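Local coordinates for protein alpha-fucosidase GH29 (PDB 4PSR) that hydrolyses alpha-L-fucosides as a fungal GH29 glycoside hydrolase, and probably releases alpha-1,6-linked core fucose from the glycans of glycoproteins, at residues 190-194 against 195-199; 257-260 against 261-265; 312-315 against 316-319; 479-482 against 483-487; 489-493 against 494-498. All coordinates share one frame; numbering follows the deposited sequence.

Contact 1: 190-194 against 195-199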
loop_
_atom_site.group_PDB
_atom_site.type_symbol
_atom_site.label_atom_id
_atom_site.label_comp_id
_atom_site.label_asym_id
_atom_site.label_seq_id
_atom_site.Cartn_x
_atom_site.Cartn_y
_atom_site.Cartn_z
ATOM N N SER A 190 26.173 12.442 -21.011
ATOM C CA SER A 190 25.134 11.415 -21.069
ATOM C C SER A 190 25.212 10.534 -19.832
ATOM O O SER A 190 24.196 10.277 -19.167
ATOM C CB SER A 190 25.274 10.563 -22.334
ATOM O OG SER A 190 24.286 9.541 -22.310
ATOM N N LEU A 191 26.414 10.090 -19.484
ATOM C CA LEU A 191 26.594 9.283 -18.298
ATOM C C LEU A 191 26.213 10.033 -17.016
ATOM O O LEU A 191 25.679 9.434 -16.082
ATOM C CB LEU A 191 28.025 8.731 -18.223
ATOM C CG LEU A 191 28.267 7.643 -17.166
ATOM C CD1 LEU A 191 27.342 6.444 -17.336
ATOM C CD2 LEU A 191 29.734 7.222 -17.198
ATOM N N GLN A 192 26.454 11.335 -16.968
ATOM C CA GLN A 192 26.005 12.134 -15.842
ATOM C C GLN A 192 24.500 12.016 -15.637
ATOM O O GLN A 192 24.029 12.001 -14.502
ATOM C CB GLN A 192 26.364 13.594 -16.028
ATOM C CG GLN A 192 27.849 13.948 -15.891
ATOM C CD GLN A 192 28.103 15.417 -16.183
ATOM O OE1 GLN A 192 27.205 16.149 -16.595
ATOM N NE2 GLN A 192 29.339 15.850 -15.988
ATOM N N LYS A 193 23.749 11.949 -16.727
ATOM C CA LYS A 193 22.296 11.824 -16.616
ATOM C C LYS A 193 21.918 10.492 -15.945
ATOM O O LYS A 193 21.051 10.459 -15.069
ATOM C CB LYS A 193 21.613 11.942 -17.973
ATOM C CG LYS A 193 20.075 11.897 -17.896
ATOM C CD LYS A 193 19.428 12.040 -19.279
ATOM C CE LYS A 193 19.622 13.435 -19.876
ATOM N NZ LYS A 193 19.063 13.447 -21.254
ATOM N N LEU A 194 22.544 9.399 -16.337
ATOM C CA LEU A 194 22.285 8.104 -15.693
ATOM C C LEU A 194 22.564 8.151 -14.181
ATOM O O LEU A 194 21.761 7.676 -13.358
ATOM C CB LEU A 194 23.097 6.985 -16.335
ATOM C CG LEU A 194 22.823 5.589 -15.763
ATOM C CD1 LEU A 194 21.467 5.025 -16.203
ATOM C CD2 LEU A 194 23.959 4.645 -16.145
ATOM N N LEU A 195 23.713 8.731 -13.837
ATOM C CA LEU A 195 24.283 8.648 -12.497
ATOM C C LEU A 195 23.905 9.829 -11.589
ATOM O O LEU A 195 24.432 9.943 -10.481
ATOM C CB LEU A 195 25.812 8.507 -12.592
ATOM C CG LEU A 195 26.305 7.286 -13.350
ATOM C CD1 LEU A 195 27.816 7.255 -13.487
ATOM C CD2 LEU A 195 25.857 6.013 -12.662
ATOM N N GLY A 196 23.007 10.690 -12.040
ATOM C CA GLY A 196 22.510 11.782 -11.218
ATOM C C GLY A 196 23.555 12.846 -10.916
ATOM O O GLY A 196 23.536 13.411 -9.815
ATOM N N GLN A 197 24.449 13.120 -11.871
ATOM C CA GLN A 197 25.536 14.082 -11.705
ATOM C C GLN A 197 25.336 15.372 -12.490
ATOM O O GLN A 197 26.256 16.164 -12.587
ATOM C CB GLN A 197 26.857 13.435 -12.126
ATOM C CG GLN A 197 27.322 12.332 -11.201
ATOM C CD GLN A 197 28.646 11.724 -11.613
ATOM O OE1 GLN A 197 29.407 12.313 -12.391
ATOM N NE2 GLN A 197 28.919 10.537 -11.109
ATOM N N LEU A 198 24.165 15.592 -13.069
ATOM C CA LEU A 198 23.917 16.841 -13.780
ATOM C C LEU A 198 23.735 17.959 -12.761
ATOM O O LEU A 198 23.517 17.691 -11.584
ATOM C CB LEU A 198 22.655 16.738 -14.650
ATOM C CG LEU A 198 22.691 15.720 -15.788
ATOM C CD1 LEU A 198 21.293 15.536 -16.354
ATOM C CD2 LEU A 198 23.647 16.183 -16.863
ATOM N N PRO A 199 23.783 19.220 -13.206
ATOM C CA PRO A 199 23.474 20.301 -12.264
ATOM C C PRO A 199 22.103 20.110 -11.634
ATOM O O PRO A 199 21.175 19.591 -12.277
ATOM C CB PRO A 199 23.512 21.542 -13.158
ATOM C CG PRO A 199 24.512 21.177 -14.243
ATOM C CD PRO A 199 24.197 19.724 -14.525
#
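L198 folds back over the last turn of helix 189-195, its two methyls dividing the work: CD1 lies 3.9 Å from K193 CA and spreads over the start of that lysine's chain, while CD2 sits 3.6 Å from Q192 OE1 and also touches Q192 CB. Beside it, CG of Q192 packs against CB of Q197 at 3.9 Å. These two glutamine chains cross at about a right angle, with their amide planes 43° apart, and they meet through their methylenes. On another side of the turn L195 CD1 reaches L191 CG at 3.7 Å, one helical turn back. With chi1 of -60°, L195 sets its CG opposite its own carbonyl carbon, which brings the side chain alongside L191 O. The backbone beneath ends in a Schellman motif: G196 leaves the helix with positive phi (68°), and Q197 N donates an almost straight bond to Q192 O at 2.9 Å. L195 N still makes the helical bond to L191 O, 3.1 Å long. The polar ends of these side chains are held from outside the turn. T186 O receives Q192 NE2, T186 N and P184 O grip the two ends of the Q197 amide, and K193 NZ bonds to V137 O and forms a salt bridge with E139. E203, in the following helix 200-218, takes L198 N, and helix 76-80 packs on L191 and L194.

Contact 2: 257-260 against 261-265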
loop_
_atom_site.group_PDB
_atom_site.type_symbol
_atom_site.label_atom_id
_atom_site.label_comp_id
_atom_site.label_asym_id
_atom_site.label_seq_id
_atom_site.Cartn_x
_atom_site.Cartn_y
_atom_site.Cartn_z
ATOM N N PHE A 257 -2.993 16.089 -12.141
ATOM C CA PHE A 257 -4.393 16.255 -11.769
ATOM C C PHE A 257 -5.187 16.915 -12.913
ATOM O O PHE A 257 -6.348 16.580 -13.152
ATOM C CB PHE A 257 -4.527 17.053 -10.455
ATOM C CG PHE A 257 -3.897 16.395 -9.259
ATOM C CD1 PHE A 257 -3.581 15.041 -9.246
ATOM C CD2 PHE A 257 -3.629 17.142 -8.120
ATOM C CE1 PHE A 257 -2.999 14.470 -8.127
ATOM C CE2 PHE A 257 -3.023 16.579 -7.005
ATOM C CZ PHE A 257 -2.740 15.226 -6.993
ATOM N N ASN A 258 -4.551 17.807 -13.671
ATOM C CA ASN A 258 -5.214 18.375 -14.851
ATOM C C ASN A 258 -5.410 17.337 -15.953
ATOM O O ASN A 258 -6.452 17.307 -16.596
ATOM C CB ASN A 258 -4.437 19.571 -15.403
ATOM C CG ASN A 258 -4.641 20.817 -14.579
ATOM O OD1 ASN A 258 -5.703 21.008 -13.992
ATOM N ND2 ASN A 258 -3.635 21.683 -14.547
ATOM N N ARG A 259 -4.409 16.496 -16.180
ATOM C CA ARG A 259 -4.569 15.449 -17.179
ATOM C C ARG A 259 -5.692 14.498 -16.773
ATOM O O ARG A 259 -6.460 14.061 -17.615
ATOM C CB ARG A 259 -3.273 14.675 -17.403
ATOM C CG ARG A 259 -2.198 15.435 -18.162
ATOM C CD ARG A 259 -2.691 15.980 -19.479
ATOM N NE ARG A 259 -1.580 16.235 -20.396
ATOM C CZ ARG A 259 -1.625 17.073 -21.429
ATOM N NH1 ARG A 259 -2.733 17.756 -21.697
ATOM N NH2 ARG A 259 -0.551 17.227 -22.196
ATOM N N GLY A 260 -5.812 14.177 -15.481
ATOM C CA GLY A 260 -6.888 13.310 -15.034
ATOM C C GLY A 260 -8.243 13.857 -15.418
ATOM O O GLY A 260 -9.114 13.126 -15.901
ATOM N N GLU A 261 -8.426 15.151 -15.187
ATOM C CA GLU A 261 -9.661 15.827 -15.568
ATOM C C GLU A 261 -9.876 15.722 -17.071
ATOM O O GLU A 261 -10.974 15.438 -17.525
ATOM C CB GLU A 261 -9.596 17.290 -15.151
ATOM C CG GLU A 261 -9.600 17.514 -13.649
ATOM C CD GLU A 261 -10.962 17.895 -13.102
ATOM O OE1 GLU A 261 -11.961 17.795 -13.846
ATOM O OE2 GLU A 261 -11.026 18.306 -11.922
ATOM N N GLU A 262 -8.825 15.948 -17.849
ATOM C CA GLU A 262 -8.916 15.892 -19.304
ATOM C C GLU A 262 -9.309 14.498 -19.792
ATOM O O GLU A 262 -10.093 14.339 -20.724
ATOM C CB GLU A 262 -7.580 16.297 -19.908
ATOM C CG GLU A 262 -7.524 16.264 -21.407
ATOM C CD GLU A 262 -6.155 16.632 -21.946
ATOM O OE1 GLU A 262 -5.309 17.141 -21.168
ATOM O OE2 GLU A 262 -5.927 16.406 -23.153
ATOM N N TRP A 263 -8.745 13.485 -19.142
ATOM C CA TRP A 263 -8.987 12.101 -19.526
ATOM C C TRP A 263 -10.357 11.594 -19.045
ATOM O O TRP A 263 -10.790 10.524 -19.451
ATOM C CB TRP A 263 -7.911 11.193 -18.918
ATOM C CG TRP A 263 -6.504 11.489 -19.282
ATOM C CD1 TRP A 263 -6.035 12.129 -20.397
ATOM C CD2 TRP A 263 -5.363 11.115 -18.518
ATOM N NE1 TRP A 263 -4.646 12.181 -20.354
ATOM C CE2 TRP A 263 -4.219 11.565 -19.206
ATOM C CE3 TRP A 263 -5.200 10.453 -17.303
ATOM C CZ2 TRP A 263 -2.930 11.364 -18.710
ATOM C CZ3 TRP A 263 -3.910 10.256 -16.820
ATOM C CH2 TRP A 263 -2.813 10.711 -17.520
ATOM N N GLY A 264 -11.005 12.324 -18.141
ATOM C CA GLY A 264 -12.244 11.874 -17.524
ATOM C C GLY A 264 -12.064 10.754 -16.514
ATOM O O GLY A 264 -12.926 9.894 -16.382
ATOM N N LYS A 265 -10.931 10.786 -15.823
ATOM C CA LYS A 265 -10.523 9.737 -14.890
ATOM C C LYS A 265 -10.233 10.351 -13.539
ATOM O O LYS A 265 -9.770 11.483 -13.456
ATOM C CB LYS A 265 -9.211 9.075 -15.341
ATOM C CG LYS A 265 -9.272 8.416 -16.675
ATOM C CD LYS A 265 -8.417 7.173 -16.725
ATOM C CE LYS A 265 -6.933 7.478 -16.761
ATOM N NZ LYS A 265 -6.195 6.225 -17.057
#
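Helix 246-263 runs through R259 and G260 in regular i to i+4 steps, among them W263 N to R259 O at 2.8 Å, and then closes as a Schellman motif, with G264 at positive phi (73°) and K265 N bonded to G260 O at 3.0 Å. R259 takes part on two levels. Near the backbone, its CB lies over the six-membered ring of W263, 3.9 Å from the centroid and 25° off the normal, a CH-pi contact. The carbonyl oxygen R259 O faces the indole as well, 3.1 Å above the plane and displaced toward the rim, while the same oxygen accepts the bond from W263 N. Farther out, the arginine bends at chi2 (-54°) and runs alongside the fully extended E262, both pointing the same way. There R259 NH1 reaches E262 OE1 at 2.7 Å, on the syn lone pair of the carboxylate. The salt bridge is skewed, since the guanidinium and carboxylate planes are turned well apart and a single NH1 to OE1 bond joins them. D216 of helix 200-218 takes R259 NE in a second salt bridge, and L215 of that helix touches both R259 and W263. K265 turns away to Q219 and D221, in the segment between that helix and the next barrel strand. Held between two carboxylates, the guanidinium probably stays charged and has little freedom to rotate, while its aliphatic root shields one face of the indole at the helix end.

Contact 3: 312-315 against 316-319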
loop_
_atom_site.group_PDB
_atom_site.type_symbol
_atom_site.label_atom_id
_atom_site.label_comp_id
_atom_site.label_asym_id
_atom_site.label_seq_id
_atom_site.Cartn_x
_atom_site.Cartn_y
_atom_site.Cartn_z
ATOM N N SER A 312 13.789 -7.171 -5.816
ATOM C CA SER A 312 14.149 -7.644 -7.154
ATOM C C SER A 312 14.784 -9.043 -7.050
ATOM O O SER A 312 15.366 -9.403 -6.043
ATOM C CB SER A 312 15.102 -6.627 -7.764
ATOM O OG SER A 312 15.610 -7.026 -9.021
ATOM N N TYR A 313 14.615 -9.861 -8.087
ATOM C CA TYR A 313 15.098 -11.228 -8.073
ATOM C C TYR A 313 16.591 -11.308 -7.839
ATOM O O TYR A 313 17.357 -10.629 -8.491
ATOM C CB TYR A 313 14.751 -11.934 -9.407
ATOM C CG TYR A 313 15.222 -13.361 -9.405
ATOM C CD1 TYR A 313 14.426 -14.357 -8.848
ATOM C CD2 TYR A 313 16.459 -13.727 -9.925
ATOM C CE1 TYR A 313 14.860 -15.669 -8.780
ATOM C CE2 TYR A 313 16.884 -15.049 -9.859
ATOM C CZ TYR A 313 16.054 -15.993 -9.283
ATOM O OH TYR A 313 16.448 -17.318 -9.202
ATOM N N THR A 314 16.981 -12.207 -6.939
ATOM C CA THR A 314 18.392 -12.524 -6.736
ATOM C C THR A 314 18.547 -14.039 -6.684
ATOM O O THR A 314 17.641 -14.768 -6.268
ATOM C CB THR A 314 18.917 -11.884 -5.421
ATOM O OG1 THR A 314 18.182 -12.387 -4.294
ATOM C CG2 THR A 314 18.790 -10.367 -5.453
ATOM N N VAL A 315 19.715 -14.534 -7.087
ATOM C CA VAL A 315 19.965 -15.963 -6.983
ATOM C C VAL A 315 19.932 -16.380 -5.517
ATOM O O VAL A 315 20.589 -15.750 -4.695
ATOM C CB VAL A 315 21.305 -16.331 -7.613
ATOM C CG1 VAL A 315 21.608 -17.805 -7.384
ATOM C CG2 VAL A 315 21.270 -16.039 -9.100
ATOM N N GLY A 316 19.136 -17.395 -5.208
ATOM C CA GLY A 316 18.979 -17.855 -3.836
ATOM C C GLY A 316 17.852 -17.179 -3.052
ATOM O O GLY A 316 17.674 -17.441 -1.870
ATOM N N ILE A 317 17.083 -16.328 -3.717
ATOM C CA ILE A 317 15.964 -15.621 -3.092
ATOM C C ILE A 317 15.009 -16.569 -2.363
ATOM O O ILE A 317 14.705 -17.673 -2.857
ATOM C CB ILE A 317 15.230 -14.800 -4.188
ATOM C CG1 ILE A 317 14.110 -13.946 -3.604
ATOM C CG2 ILE A 317 14.672 -15.704 -5.249
ATOM C CD1 ILE A 317 13.444 -13.056 -4.683
ATOM N N LYS A 318 14.541 -16.138 -1.194
ATOM C CA LYS A 318 13.551 -16.890 -0.434
ATOM C C LYS A 318 12.233 -16.137 -0.450
ATOM O O LYS A 318 12.207 -14.920 -0.639
ATOM C CB LYS A 318 14.002 -17.116 1.007
ATOM C CG LYS A 318 15.229 -18.017 1.130
ATOM C CD LYS A 318 15.402 -18.556 2.549
ATOM C CE LYS A 318 16.418 -17.757 3.346
ATOM N NZ LYS A 318 17.807 -17.966 2.847
ATOM N N TYR A 319 11.142 -16.847 -0.233
ATOM C CA TYR A 319 9.807 -16.260 -0.338
ATOM C C TYR A 319 8.981 -16.494 0.914
ATOM O O TYR A 319 9.169 -17.483 1.642
ATOM C CB TYR A 319 9.071 -16.904 -1.507
ATOM C CG TYR A 319 9.780 -16.757 -2.842
ATOM C CD1 TYR A 319 9.869 -15.531 -3.449
ATOM C CD2 TYR A 319 10.315 -17.837 -3.497
ATOM C CE1 TYR A 319 10.490 -15.365 -4.654
ATOM C CE2 TYR A 319 10.942 -17.683 -4.721
ATOM C CZ TYR A 319 11.015 -16.438 -5.296
ATOM O OH TYR A 319 11.607 -16.220 -6.519
HETATM O O HOH W 1 17.246 -18.624 -6.948
#
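A water molecule joins the two limbs of this turn, accepting from G316 N at 2.8 Å and lying 2.7 Å from Y313 OH, so the phenol is tied to the backbone at the turn's corner. The turn itself is a type II beta turn from T314 to I317, closed by I317 N donating to T314 O at 3.0 Å. G316 occupies the third position at phi 90°, where a side chain would collide with V315 O. I317 then folds inward across the turn. Its CG1 extends opposite the backbone N (chi1 -176°), which leaves the CG2 methyl between N and the carbonyl carbon and directs it to Y313, 3.5 Å from CE1. The same methyl lies 3.3 Å from T314 O, and T314 OG1 approaches I317 CB from the other limb of the turn. Y319 adds its hydroxyl at the edge of the Y313 ring, near the ring plane and 4.0 Å from CE1, while Q355 of helix 353-369 bonds to that OH. The turn follows directly on W311, and S312 packs on E46, both neighbours of the bound fucose. It belongs to the loop between barrel strand 300-305 and helix 322-334. S312 OG bonds to T39 in the loop after strand 29-33, where Q42 also pairs with the backbone of V315, and K318 is bonded to A308 and S309 earlier in its own loop.

Contact 4: 479-482 against 483-487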
loop_
_atom_site.group_PDB
_atom_site.type_symbol
_atom_site.label_atom_id
_atom_site.label_comp_id
_atom_site.label_asym_id
_atom_site.label_seq_id
_atom_site.Cartn_x
_atom_site.Cartn_y
_atom_site.Cartn_z
ATOM N N PRO A 479 -16.351 -25.705 5.656
ATOM C CA PRO A 479 -16.398 -25.742 4.198
ATOM C C PRO A 479 -15.059 -26.193 3.643
ATOM O O PRO A 479 -14.166 -26.573 4.405
ATOM C CB PRO A 479 -16.698 -24.287 3.834
ATOM C CG PRO A 479 -15.989 -23.520 4.879
ATOM C CD PRO A 479 -16.130 -24.331 6.151
ATOM N N ALA A 480 -14.914 -26.170 2.326
ATOM C CA ALA A 480 -13.630 -26.462 1.703
ATOM C C ALA A 480 -12.513 -25.634 2.371
ATOM O O ALA A 480 -12.733 -24.479 2.791
ATOM C CB ALA A 480 -13.686 -26.199 0.206
ATOM N N GLU A 481 -11.330 -26.230 2.497
ATOM C CA GLU A 481 -10.239 -25.603 3.228
ATOM C C GLU A 481 -9.889 -24.276 2.577
ATOM O O GLU A 481 -9.938 -24.129 1.363
ATOM C CB GLU A 481 -9.019 -26.530 3.256
ATOM C CG GLU A 481 -7.829 -25.977 4.051
ATOM C CD GLU A 481 -6.678 -26.960 4.173
ATOM O OE1 GLU A 481 -6.098 -27.332 3.131
ATOM O OE2 GLU A 481 -6.353 -27.354 5.315
ATOM N N SER A 482 -9.515 -23.314 3.416
ATOM C CA SER A 482 -9.055 -22.022 2.933
ATOM C C SER A 482 -8.116 -21.368 3.955
ATOM O O SER A 482 -8.017 -21.787 5.112
ATOM C CB SER A 482 -10.235 -21.108 2.581
ATOM O OG SER A 482 -11.155 -20.996 3.627
ATOM N N LEU A 483 -7.460 -20.310 3.503
ATOM C CA LEU A 483 -6.416 -19.635 4.310
ATOM C C LEU A 483 -7.011 -18.769 5.412
ATOM O O LEU A 483 -6.332 -18.447 6.392
ATOM C CB LEU A 483 -5.520 -18.796 3.415
ATOM C CG LEU A 483 -4.641 -19.588 2.454
ATOM C CD1 LEU A 483 -4.032 -18.647 1.426
ATOM C CD2 LEU A 483 -3.593 -20.384 3.219
ATOM N N ALA A 484 -8.274 -18.398 5.251
ATOM C CA ALA A 484 -9.063 -17.738 6.273
ATOM C C ALA A 484 -10.533 -18.070 5.975
ATOM O O ALA A 484 -10.847 -18.572 4.889
ATOM C CB ALA A 484 -8.820 -16.209 6.240
ATOM N N TYR A 485 -11.405 -17.792 6.944
ATOM C CA TYR A 485 -12.832 -18.117 6.852
ATOM C C TYR A 485 -13.627 -16.876 7.198
ATOM O O TYR A 485 -13.199 -16.076 8.016
ATOM C CB TYR A 485 -13.198 -19.295 7.782
ATOM C CG TYR A 485 -12.446 -20.550 7.403
ATOM C CD1 TYR A 485 -11.190 -20.809 7.926
ATOM C CD2 TYR A 485 -12.967 -21.469 6.500
ATOM C CE1 TYR A 485 -10.468 -21.927 7.546
ATOM C CE2 TYR A 485 -12.235 -22.602 6.120
ATOM C CZ TYR A 485 -11.011 -22.834 6.668
ATOM O OH TYR A 485 -10.279 -23.948 6.314
ATOM N N VAL A 486 -14.775 -16.706 6.558
ATOM C CA VAL A 486 -15.536 -15.478 6.689
ATOM C C VAL A 486 -16.947 -15.692 7.204
ATOM O O VAL A 486 -17.741 -16.423 6.592
ATOM C CB VAL A 486 -15.624 -14.712 5.331
ATOM C CG1 VAL A 486 -16.338 -13.383 5.490
ATOM C CG2 VAL A 486 -14.255 -14.481 4.706
ATOM N N LEU A 487 -17.269 -15.004 8.284
ATOM C CA LEU A 487 -18.643 -14.891 8.784
ATOM C C LEU A 487 -19.255 -13.576 8.316
ATOM O O LEU A 487 -18.592 -12.530 8.289
ATOM C CB LEU A 487 -18.671 -14.955 10.304
ATOM C CG LEU A 487 -18.279 -16.296 10.925
ATOM C CD1 LEU A 487 -17.904 -16.149 12.370
ATOM C CD2 LEU A 487 -19.427 -17.317 10.781
HETATM O O HOH W 2 -7.918 -24.363 7.409
HETATM O O HOH W 3 -6.574 -21.407 7.551
#
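S482 OG donates to A484 O at 2.8 Å, bridging the bend that leads into strand 485-491, and S482 N donates to Y485 OH at 3.1 Å. One serine thus holds both the backbone before the tyrosine and the far end of its ring. Its chi1 of 53° puts OG between the backbone N and the carbonyl carbon, and from there the oxygen also lies over one face of Y485, 3.2 Å above the plane near the CE2 rim. The phenol oxygen has further partners in Q478 NE2 and in a water that lies at the ring edge, in the ring plane, 2.6 Å from Y485 OH. A second water bonds to S482 O at 2.9 Å and more weakly to L483 O. By this bend the chain enters strand 485-491, an inner strand of the six-stranded antiparallel sheet in the beta domain that follows the barrel, flanked by 415-420 and 445-451. P479 CG packs 4.0 Å from CD2 of Y485, at the ring edge, and A480 O also lies at that edge, near Y485 CE2. E481 passes its CG by the hydroxyl, 3.9 Å from Y485 OH, before its extended chain leads away. W423 meets the tyrosine ring edge-to-face and also touches P479. Toward the catalytic barrel, L483 rests on helix 322-334, A484 touches that helix and helix 353-369, and Y369 and R368 of the latter bond to S482 OG and A480 O.

Contact 5: 489-493 against 494-498; sequences LTFDG and GIPVP
F491 presents one face of its ring to P496, whose CD methylene comes down 3.6 Å from the centroid and 19° off the normal, a CH-pi contact. The two side chains cross at about a right angle. The proline meets the benzene ring with one corner of its own ring: CD is 3.5 Å from F491 CE1, and CG follows a little farther out at 3.9 Å from the same atom. I495 crosses the phenylalanine at a similar angle but touches another part of it, CG1 standing 4.0 Å from CD2, while its CA lies over the same face as the proline. Nearer the backbone, G494 O is 3.6 Å from F491 CB. A chi1 of -68° carries CG of F491 away from its own carbonyl carbon, and the near-perpendicular chi2 turns a face of the ring to the returning chain. No hydrogen bond links the two segments, so across this local turn the fit is one of apolar packing. The reversal is made by two glycines: G493 has positive phi (66°), and G494 takes a conformation in which a CB would collide with G493 O. At the exposed start of the turn, the backbone of D492 is still paired with S444. Strand 485-491 ends here between 415-420 and 445-451. F491 also packs on L445, I495 reaches L416 and W379, and the chain continues past P498, which touches I381, toward strand 504-507 of the following beta sheet, where V497 already rests on A505 and F507.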
loop_
_atom_site.group_PDB
_atom_site.type_symbol
_atom_site.label_atom_id
_atom_site.label_comp_id
_atom_site.label_asym_id
_atom_site.label_seq_id
_atom_site.Cartn_x
_atom_site.Cartn_y
_atom_site.Cartn_z
ATOM N N LEU A 489 -22.427 -11.055 9.113
ATOM C CA LEU A 489 -23.434 -10.706 10.125
ATOM C C LEU A 489 -24.283 -9.575 9.585
ATOM O O LEU A 489 -23.792 -8.499 9.308
ATOM C CB LEU A 489 -22.779 -10.279 11.442
ATOM C CG LEU A 489 -22.200 -11.342 12.392
ATOM C CD1 LEU A 489 -21.089 -12.115 11.737
ATOM C CD2 LEU A 489 -21.676 -10.704 13.642
ATOM N N THR A 490 -25.575 -9.830 9.406
ATOM C CA THR A 490 -26.490 -8.829 8.869
ATOM C C THR A 490 -27.362 -8.268 9.973
ATOM O O THR A 490 -27.954 -9.024 10.759
ATOM C CB THR A 490 -27.359 -9.426 7.765
ATOM O OG1 THR A 490 -26.544 -9.966 6.711
ATOM C CG2 THR A 490 -28.298 -8.357 7.194
ATOM N N PHE A 491 -27.432 -6.949 10.030
ATOM C CA PHE A 491 -28.172 -6.254 11.056
ATOM C C PHE A 491 -29.320 -5.489 10.407
ATOM O O PHE A 491 -29.228 -5.071 9.252
ATOM C CB PHE A 491 -27.265 -5.268 11.791
ATOM C CG PHE A 491 -26.206 -5.914 12.625
ATOM C CD1 PHE A 491 -26.444 -6.219 13.949
ATOM C CD2 PHE A 491 -24.952 -6.216 12.088
ATOM C CE1 PHE A 491 -25.457 -6.811 14.738
ATOM C CE2 PHE A 491 -23.972 -6.789 12.871
ATOM C CZ PHE A 491 -24.219 -7.101 14.185
ATOM N N ASP A 492 -30.444 -5.359 11.110
ATOM C CA ASP A 492 -31.469 -4.423 10.653
ATOM C C ASP A 492 -31.092 -3.052 11.111
ATOM O O ASP A 492 -30.778 -2.836 12.291
ATOM C CB ASP A 492 -32.846 -4.724 11.215
ATOM C CG ASP A 492 -33.634 -5.758 10.343
ATOM O OD1 ASP A 492 -33.503 -5.658 9.098
ATOM O OD2 ASP A 492 -34.339 -6.598 10.899
ATOM N N GLY A 493 -31.100 -2.123 10.171
ATOM C CA GLY A 493 -30.870 -0.718 10.457
ATOM C C GLY A 493 -29.507 -0.252 10.967
ATOM O O GLY A 493 -29.404 0.821 11.566
ATOM N N GLY A 494 -28.464 -1.047 10.756
ATOM C CA GLY A 494 -27.107 -0.580 10.976
ATOM C C GLY A 494 -26.339 -1.359 12.023
ATOM O O GLY A 494 -26.910 -1.846 13.000
ATOM N N ILE A 495 -25.028 -1.476 11.825
ATOM C CA ILE A 495 -24.201 -2.183 12.782
ATOM C C ILE A 495 -24.122 -1.401 14.094
ATOM O O ILE A 495 -23.896 -0.182 14.090
ATOM C CB ILE A 495 -22.754 -2.375 12.221
ATOM C CG1 ILE A 495 -22.791 -3.129 10.897
ATOM C CG2 ILE A 495 -21.872 -3.112 13.218
ATOM C CD1 ILE A 495 -21.514 -2.933 10.014
ATOM N N PRO A 496 -24.266 -2.084 15.238
ATOM C CA PRO A 496 -24.138 -1.411 16.538
ATOM C C PRO A 496 -22.750 -0.798 16.761
ATOM O O PRO A 496 -21.758 -1.306 16.214
ATOM C CB PRO A 496 -24.354 -2.550 17.547
ATOM C CG PRO A 496 -25.068 -3.587 16.818
ATOM C CD PRO A 496 -24.672 -3.489 15.381
ATOM N N VAL A 497 -22.694 0.273 17.553
ATOM C CA VAL A 497 -21.435 0.939 17.873
ATOM C C VAL A 497 -20.846 0.355 19.151
ATOM O O VAL A 497 -21.381 0.555 20.255
ATOM C CB VAL A 497 -21.619 2.444 18.025
ATOM C CG1 VAL A 497 -20.276 3.135 18.337
ATOM C CG2 VAL A 497 -22.231 3.009 16.745
ATOM N N PRO A 498 -19.744 -0.380 19.025
ATOM C CA PRO A 498 -19.187 -0.996 20.225
ATOM C C PRO A 498 -18.515 0.011 21.158
ATOM O O PRO A 498 -18.012 1.075 20.745
ATOM C CB PRO A 498 -18.162 -1.970 19.648
ATOM C CG PRO A 498 -17.714 -1.300 18.375
ATOM C CD PRO A 498 -18.926 -0.656 17.827
#

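Contacts 1, 2 and 3 belong to the catalytic TIM barrel, whereas contacts 4 and 5 lie at the two ends of strand 485-491 in the beta domain that follows it, contact 4 where that domain meets the barrel. Contacts 1 and 2 both close helices with a Schellman motif, their centres 32 Å apart; contact 1 leads directly into helix 200-218, and contact 2 packs on L215 near its other end. Contact 3 is the one beside the active site: the side chain of S312 is about 8 Å from the bound fucose. It leads into helix 322-334, on which L483 and A484 of contact 4 pack. Contacts 4 and 5 have centres 23 Å apart, contacts 1 and 5 59 Å.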